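Putative exported protein (PDB 2DVZ) probably serves as a periplasmic solute-binding receptor of the Bug family that captures glutamate for uptake. Local coordinates at residues G132-L137 and M164-D169; Q203-K208 and I220-D225; V226-D231 and V236-V241. One frame throughout, in Å; residues are numbered along the deposited sequence.

Interaction 1 of 3, residues G132-L137 and M164-D169; sequences GFLEEL and MATGTD. With CD (cadmium ion), chain D; CD (cadmium ion), chain E.
Thr166 and Thr168 meet Leu134 and Leu137 mainly with their carbon atoms, while their two hydroxyls are bonded to each other: Thr168 OG1 donates to Thr166 OG1 at 2.8 Å, and Thr166 OG1 in turn hydrogen-bonds to the carbonyl oxygen of Phe162. No direct hydrogen bond crosses between 132-137 and 164-169. Leu134 lays CD2 against Thr166, 3.8 Å from CB of that threonine, the two side chains running at about a right angle. One turn further on, Leu137 CB sits 3.8 Å from Thr168 CG2. That methyl lies opposite the carbonyl carbon of its own residue because OG1 takes the staggered position between backbone N and C (chi1 53°), which turns the methyl to the leucine and the hydroxyl to Thr166. Gly167, with positive phi, takes the chain out of helix 154-166 between the two threonines. A single water spans the polar margin, donating to Leu137 O at 2.6 Å and accepting from Asp169 N at 3.0 Å. The contact is thus apolar packing between helix 130-138 and the end of helix 154-166 with the loop that leaves it, its buried hydroxyls satisfied by each other and by the carbonyl of Phe162 one turn back.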
# COMPACT_ATOMS: atom_id res chain seq x y z
N GLY A 132 -20.10 -16.29 5.40
CA GLY A 132 -21.39 -15.61 5.23
C GLY A 132 -21.31 -14.33 4.38
O GLY A 132 -22.31 -13.86 3.80
N PHE A 133 -20.11 -13.76 4.39
CA PHE A 133 -19.71 -12.66 3.55
C PHE A 133 -19.87 -13.01 2.05
O PHE A 133 -20.61 -12.37 1.31
CB PHE A 133 -18.27 -12.27 3.94
CG PHE A 133 -17.67 -11.16 3.13
CD1 PHE A 133 -16.38 -11.30 2.60
CD2 PHE A 133 -18.38 -9.96 2.89
CE1 PHE A 133 -15.79 -10.25 1.86
CE2 PHE A 133 -17.80 -8.90 2.13
CZ PHE A 133 -16.51 -9.04 1.63
N LEU A 134 -19.22 -14.09 1.63
CA LEU A 134 -19.40 -14.64 0.31
C LEU A 134 -20.85 -14.99 -0.03
O LEU A 134 -21.32 -14.63 -1.08
CB LEU A 134 -18.49 -15.86 0.13
CG LEU A 134 -16.98 -15.61 0.12
CD1 LEU A 134 -16.30 -16.82 -0.47
CD2 LEU A 134 -16.66 -14.36 -0.71
N GLU A 135 -21.53 -15.71 0.86
CA GLU A 135 -22.94 -16.04 0.68
C GLU A 135 -23.77 -14.82 0.34
O GLU A 135 -24.42 -14.82 -0.71
CB GLU A 135 -23.49 -16.73 1.91
CG GLU A 135 -23.16 -18.20 1.94
CD GLU A 135 -23.26 -18.81 3.31
OE1 GLU A 135 -24.00 -18.26 4.14
OE2 GLU A 135 -22.61 -19.85 3.57
N GLU A 136 -23.74 -13.80 1.21
CA GLU A 136 -24.43 -12.51 1.00
C GLU A 136 -24.12 -11.84 -0.37
O GLU A 136 -25.05 -11.37 -1.06
CB GLU A 136 -24.09 -11.55 2.17
CG GLU A 136 -24.58 -10.08 2.05
CD GLU A 136 -26.10 -9.90 2.02
OE1 GLU A 136 -26.86 -10.81 2.43
OE2 GLU A 136 -26.56 -8.80 1.58
N LEU A 137 -22.86 -11.82 -0.77
CA LEU A 137 -22.46 -11.22 -2.07
C LEU A 137 -22.97 -12.03 -3.26
O LEU A 137 -23.31 -11.46 -4.29
CB LEU A 137 -20.94 -11.10 -2.18
CG LEU A 137 -20.18 -10.19 -1.21
CD1 LEU A 137 -18.71 -10.21 -1.58
CD2 LEU A 137 -20.72 -8.74 -1.21
N MSE A 164 -12.86 -12.37 -9.05
CA MSE A 164 -12.55 -13.49 -9.92
C MSE A 164 -12.42 -14.83 -9.17
O MSE A 164 -12.88 -15.89 -9.63
CB MSE A 164 -11.26 -13.14 -10.69
CG MSE A 164 -10.82 -14.16 -11.76
SE MSE A 164 -12.19 -14.35 -13.17
CE MSE A 164 -11.97 -12.60 -14.09
N ALA A 165 -11.78 -14.79 -8.01
CA ALA A 165 -11.46 -16.01 -7.26
C ALA A 165 -12.67 -16.54 -6.52
O ALA A 165 -12.78 -17.75 -6.32
CB ALA A 165 -10.32 -15.78 -6.28
N THR A 166 -13.55 -15.64 -6.09
CA THR A 166 -14.68 -16.02 -5.27
C THR A 166 -15.93 -16.09 -6.12
O THR A 166 -16.93 -16.58 -5.67
CB THR A 166 -14.92 -15.05 -4.04
OG1 THR A 166 -15.20 -13.73 -4.51
CG2 THR A 166 -13.72 -14.98 -3.11
N GLY A 167 -15.90 -15.65 -7.37
CA GLY A 167 -17.12 -15.64 -8.16
C GLY A 167 -18.16 -14.67 -7.61
O GLY A 167 -19.35 -14.99 -7.48
N THR A 168 -17.70 -13.47 -7.27
CA THR A 168 -18.60 -12.43 -6.82
C THR A 168 -18.56 -11.26 -7.79
O THR A 168 -17.69 -11.20 -8.66
CB THR A 168 -18.30 -12.01 -5.35
OG1 THR A 168 -16.93 -11.67 -5.24
CG2 THR A 168 -18.63 -13.18 -4.35
N ASP A 169 -19.55 -10.36 -7.66
CA ASP A 169 -19.75 -9.22 -8.56
C ASP A 169 -20.10 -8.07 -7.66
O ASP A 169 -21.15 -8.05 -7.03
CB ASP A 169 -20.87 -9.52 -9.58
CG ASP A 169 -21.29 -8.30 -10.42
OD1 ASP A 169 -20.84 -7.14 -10.19
OD2 ASP A 169 -22.12 -8.51 -11.33
CD CD D . -24.45 -18.39 6.54
CD CD E . -29.12 -11.12 2.61
O HOH W 1 -29.38 -8.95 2.06
O HOH W 2 -21.93 -11.63 -6.43
O HOH W 3 -22.02 -18.29 7.52
O HOH W 4 -28.94 -13.82 3.23
O HOH W 5 -29.61 -10.43 4.96

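Interaction 2 of 3, residues Q203-K208 and I220-D225; sequences QIQAGK and IDAIKD. With CD (cadmium ion), chain F; CD (cadmium ion), chain B.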
# COMPACT_ATOMS: atom_id res chain seq x y z
N GLN A 203 -10.25 2.17 12.65
CA GLN A 203 -11.70 2.00 12.52
C GLN A 203 -12.15 0.61 12.88
O GLN A 203 -13.27 0.40 13.32
CB GLN A 203 -12.20 2.32 11.11
CG GLN A 203 -11.71 3.64 10.53
CD GLN A 203 -12.01 4.85 11.40
OE1 GLN A 203 -13.04 4.92 12.10
NE2 GLN A 203 -11.08 5.83 11.36
N ILE A 204 -11.29 -0.36 12.62
CA ILE A 204 -11.62 -1.73 12.91
C ILE A 204 -11.60 -1.91 14.42
O ILE A 204 -12.51 -2.53 15.00
CB ILE A 204 -10.65 -2.69 12.17
CG1 ILE A 204 -10.97 -2.68 10.66
CG2 ILE A 204 -10.71 -4.10 12.72
CD1 ILE A 204 -9.76 -3.14 9.80
N GLN A 205 -10.55 -1.36 15.04
CA GLN A 205 -10.39 -1.40 16.48
C GLN A 205 -11.59 -0.79 17.18
O GLN A 205 -12.06 -1.36 18.19
CB GLN A 205 -9.09 -0.72 16.93
CG GLN A 205 -7.84 -1.46 16.52
CD GLN A 205 -7.60 -2.76 17.30
OE1 GLN A 205 -8.35 -3.08 18.20
NE2 GLN A 205 -6.56 -3.50 16.94
N ALA A 206 -12.07 0.35 16.66
CA ALA A 206 -13.19 1.10 17.23
C ALA A 206 -14.53 0.50 16.88
O ALA A 206 -15.55 1.01 17.37
CB ALA A 206 -13.16 2.57 16.78
N GLY A 207 -14.55 -0.53 16.03
CA GLY A 207 -15.77 -1.21 15.66
C GLY A 207 -16.54 -0.50 14.56
O GLY A 207 -17.72 -0.84 14.33
N LYS A 208 -15.90 0.47 13.89
CA LYS A 208 -16.56 1.24 12.80
C LYS A 208 -16.47 0.54 11.43
O LYS A 208 -17.22 0.88 10.51
CB LYS A 208 -16.02 2.67 12.63
CG LYS A 208 -16.04 3.64 13.85
CD LYS A 208 -17.28 3.49 14.72
CE LYS A 208 -17.72 4.84 15.37
NZ LYS A 208 -16.60 5.81 15.71
N ILE A 220 -2.97 -11.70 12.97
CA ILE A 220 -2.27 -10.59 13.56
C ILE A 220 -2.83 -10.29 14.98
O ILE A 220 -4.01 -10.16 15.16
CB ILE A 220 -2.35 -9.36 12.60
CG1 ILE A 220 -1.35 -9.54 11.46
CG2 ILE A 220 -2.13 -8.06 13.30
CD1 ILE A 220 -1.40 -8.41 10.30
N ASP A 221 -1.95 -10.16 15.97
CA ASP A 221 -2.31 -9.99 17.38
C ASP A 221 -3.27 -8.86 17.67
O ASP A 221 -4.10 -8.97 18.60
CB ASP A 221 -1.05 -9.80 18.22
CG ASP A 221 -0.24 -11.06 18.35
OD1 ASP A 221 -0.72 -12.18 18.03
OD2 ASP A 221 0.91 -10.94 18.79
N ALA A 222 -3.16 -7.78 16.92
CA ALA A 222 -4.06 -6.63 17.04
C ALA A 222 -5.47 -7.05 16.80
O ALA A 222 -6.39 -6.49 17.39
CB ALA A 222 -3.68 -5.55 16.01
N ILE A 223 -5.66 -8.00 15.88
CA ILE A 223 -7.01 -8.41 15.45
C ILE A 223 -7.03 -9.93 15.22
O ILE A 223 -7.33 -10.43 14.13
CB ILE A 223 -7.49 -7.62 14.18
CG1 ILE A 223 -6.38 -7.56 13.11
CG2 ILE A 223 -7.99 -6.18 14.53
CD1 ILE A 223 -6.90 -7.22 11.65
N LYS A 224 -6.76 -10.64 16.31
CA LYS A 224 -6.44 -12.07 16.29
C LYS A 224 -7.51 -12.96 15.68
O LYS A 224 -7.19 -13.96 15.03
CB LYS A 224 -6.07 -12.53 17.71
CG LYS A 224 -4.67 -13.13 17.74
CD LYS A 224 -4.13 -13.40 19.12
CE LYS A 224 -3.17 -14.62 18.98
NZ LYS A 224 -2.03 -14.71 19.95
N ASP A 225 -8.76 -12.57 15.83
CA ASP A 225 -9.89 -13.33 15.31
C ASP A 225 -10.21 -13.20 13.83
O ASP A 225 -11.01 -13.94 13.34
CB ASP A 225 -11.09 -13.00 16.14
CG ASP A 225 -10.96 -13.54 17.54
OD1 ASP A 225 -10.50 -14.69 17.64
OD2 ASP A 225 -11.28 -12.85 18.51
CD CD F . 1.33 -12.94 19.64
CD CD B . -10.70 -14.32 20.19
O HOH W 6 0.37 -13.12 21.67
O HOH W 7 -8.84 -14.08 20.26
O HOH W 8 -11.01 -14.52 22.67
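Gln205, Ile223 and Ile204 carry this contact, a surface patch where the last turn of helix 197-205 meets the irregular segment 220-225. Gln205 reaches across with its amide: NE2 donates to Ala222 O at 3.0 Å with an N-H...O angle of 148°. The bond is bent, and the donor comes from above the carbonyl plane, about 50° out of it. The glutamine chain folds at chi2, which brings the amide over to the turn at Ala222; NE2 also comes within 3.7 Å of Ala222 CB. This is the single hydrogen bond between the segments, and it ties a solvent-exposed side chain to the main chain of a loop.

Beneath it the two isoleucines meet methyl to methyl, Ile204 CG2 at 3.9 Å from Ile223 CG2, with the side chains at about a right angle. Ile223 puts CG1 between its backbone N and carbonyl carbon (chi1 46°), leaving CG2 to face both Ile204 and the amide nitrogen of Gln205. The turn that presents Ala222 O is closed by Ile223 N bonding to Ile220 O at 2.8 Å. On the other side, Gly207 ends the helix in a Schellman motif, with Lys208 N returning to Gln203 O and Gly207 N to Ile204 O. Asp221 and Asp225 take no part in the contact; each chelates a cadmium ion through both carboxylate oxygens.

In the fold, Ile204 also packs on Leu197 of its own helix and on Ala211 of strand 210-215, while Ile223 rests on Met201 and Ile214. The segment 220-225 therefore lies against both helix 197-205 and strand 210-215, with Ile223 touching one through Met201 and the other through Ile214.

Interaction 3 of 3, residues V226-D231 and V236-V241; sequences VPTFAD and VLNQPV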
# COMPACT_ATOMS: atom_id res chain seq x y z
N VAL A 226 -9.56 -12.26 13.13
CA VAL A 226 -9.70 -12.11 11.68
C VAL A 226 -8.81 -13.14 11.00
O VAL A 226 -7.60 -13.17 11.22
CB VAL A 226 -9.38 -10.61 11.20
CG1 VAL A 226 -9.58 -10.43 9.65
CG2 VAL A 226 -10.21 -9.58 12.00
N PRO A 227 -9.41 -14.01 10.16
CA PRO A 227 -8.57 -15.00 9.48
C PRO A 227 -7.78 -14.40 8.32
O PRO A 227 -8.17 -13.38 7.77
CB PRO A 227 -9.62 -15.97 8.85
CG PRO A 227 -10.78 -15.05 8.56
CD PRO A 227 -10.84 -14.17 9.81
N THR A 228 -6.71 -15.07 7.91
CA THR A 228 -6.05 -14.74 6.66
C THR A 228 -6.87 -15.27 5.48
O THR A 228 -7.83 -16.07 5.69
CB THR A 228 -4.62 -15.30 6.60
OG1 THR A 228 -4.67 -16.70 6.30
CG2 THR A 228 -3.96 -15.09 7.92
N PHE A 229 -6.50 -14.85 4.27
CA PHE A 229 -7.15 -15.33 3.07
C PHE A 229 -6.89 -16.80 2.84
O PHE A 229 -7.70 -17.48 2.20
CB PHE A 229 -6.72 -14.52 1.83
CG PHE A 229 -7.49 -13.23 1.66
CD1 PHE A 229 -8.78 -13.24 1.11
CD2 PHE A 229 -6.94 -12.01 2.04
CE1 PHE A 229 -9.50 -12.03 0.95
CE2 PHE A 229 -7.65 -10.81 1.91
CZ PHE A 229 -8.93 -10.83 1.37
N ALA A 230 -5.74 -17.28 3.33
CA ALA A 230 -5.41 -18.70 3.31
C ALA A 230 -6.31 -19.49 4.29
O ALA A 230 -6.84 -20.57 3.95
CB ALA A 230 -3.91 -18.91 3.60
N ASP A 231 -6.52 -18.95 5.49
CA ASP A 231 -7.52 -19.52 6.40
C ASP A 231 -8.92 -19.55 5.76
O ASP A 231 -9.61 -20.55 5.90
CB ASP A 231 -7.60 -18.73 7.70
CG ASP A 231 -6.33 -18.80 8.51
OD1 ASP A 231 -5.66 -19.88 8.50
OD2 ASP A 231 -6.05 -17.78 9.19
N VAL A 236 -4.54 -17.81 -2.93
CA VAL A 236 -4.06 -16.95 -4.04
C VAL A 236 -4.22 -15.49 -3.67
O VAL A 236 -3.48 -14.63 -4.15
CB VAL A 236 -4.78 -17.25 -5.45
CG1 VAL A 236 -6.18 -16.65 -5.52
CG2 VAL A 236 -3.98 -16.70 -6.65
N LEU A 237 -5.18 -15.21 -2.79
CA LEU A 237 -5.48 -13.84 -2.40
C LEU A 237 -4.62 -13.36 -1.23
O LEU A 237 -4.64 -12.20 -0.89
CB LEU A 237 -6.98 -13.70 -2.09
CG LEU A 237 -7.98 -14.00 -3.24
CD1 LEU A 237 -9.42 -13.79 -2.74
CD2 LEU A 237 -7.75 -13.18 -4.55
N ASN A 238 -3.84 -14.26 -0.64
CA ASN A 238 -3.11 -13.95 0.57
C ASN A 238 -1.76 -13.26 0.33
O ASN A 238 -0.73 -13.67 0.87
CB ASN A 238 -2.94 -15.24 1.39
CG ASN A 238 -2.71 -14.98 2.85
OD1 ASN A 238 -3.16 -13.95 3.40
ND2 ASN A 238 -1.98 -15.90 3.51
N GLN A 239 -1.79 -12.18 -0.45
CA GLN A 239 -0.61 -11.39 -0.85
C GLN A 239 -0.51 -10.04 -0.12
O GLN A 239 -1.33 -9.15 -0.32
CB GLN A 239 -0.58 -11.17 -2.36
CG GLN A 239 -0.51 -12.46 -3.16
CD GLN A 239 0.90 -13.12 -3.16
OE1 GLN A 239 1.87 -12.62 -2.52
NE2 GLN A 239 1.00 -14.27 -3.87
N PRO A 240 0.47 -9.88 0.75
CA PRO A 240 0.65 -8.55 1.32
C PRO A 240 1.34 -7.57 0.36
O PRO A 240 1.74 -7.93 -0.76
CB PRO A 240 1.53 -8.80 2.54
CG PRO A 240 2.19 -10.14 2.29
CD PRO A 240 1.40 -10.89 1.30
N VAL A 241 1.47 -6.34 0.83
CA VAL A 241 2.19 -5.28 0.12
C VAL A 241 3.40 -4.82 0.98
O VAL A 241 3.83 -5.54 1.91
CB VAL A 241 1.22 -4.11 -0.27
CG1 VAL A 241 0.13 -4.62 -1.17
CG2 VAL A 241 0.64 -3.37 0.97
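Phe229 and Leu237 make the apolar half of this contact, and Asn238 fills the other half by fitting against the backbone from Thr228 to Ala230. Leu237 approaches the phenyl ring obliquely: its CB is 3.7 Å from Phe229 CD1, and its CD1 lies 3.9 Å from that same ring carbon. Next to it, the CB atoms of Phe229 and Asn238 stand 3.9 Å apart. The asparagine amide continues along the bend, ND2 reaching 3.6 Å from Ala230 CB and OD1 3.8 Å from Thr228 CB. With CG opposite its backbone N (chi1 -157°), Asn238 lays this flat group against the turn, yet makes no hydrogen bond to it; ND2 gives its bond to the carbonyl of Trp216 instead.

Behind these groups, the shape of 228-231 is set by a reciprocal pair of bonds. Asp231 N donates to Thr228 OG1 at 3.0 Å, nearly straight at 170°, making an ST motif, and Thr228 N donates to Asp231 OD2 at 3.1 Å. Together they curl the chain so that Phe229 CB and Ala230 CB both meet Asn238. Across from them, Asn238 is the centre of an inverse gamma turn, whose bond from Gln239 N to Leu237 O is weak.

Farther out, the Phe229 side chain packs on Met158 and Phe162 of helix 154-166, on Ala213 and Ala215 of strand 210-215, and on Val119, while Leu237 reaches Ser161 and Ala165 of the same helix. The two ends of this short connection are thus held together by van der Waals packing, with the polar bonds shaping each segment or reaching outside the pair rather than joining them.

Interactions 1 and 3 touch, their centres 15 Å apart: Ala165 CB lies 4.0 Å from Leu237 CD2. Phe162 also joins them, packing against Leu134, Leu137 and Thr168 as well as Phe229. Interaction 2 runs straight into interaction 3 at Asp225-Val226, with centres 16 Å apart, but stays about 12 Å from interaction 1 at the nearest atoms. None of the three forms the glutamate pocket itself. The Ile204 side chain is about 10 Å from that of the ligand-binding Asn196, and the Phe229 side chain about 14 Å from the bound glutamate. Helix 154-166 and strand 241-248 lead from interactions 1 and 3 to the pocket residues Val154 and Tyr243.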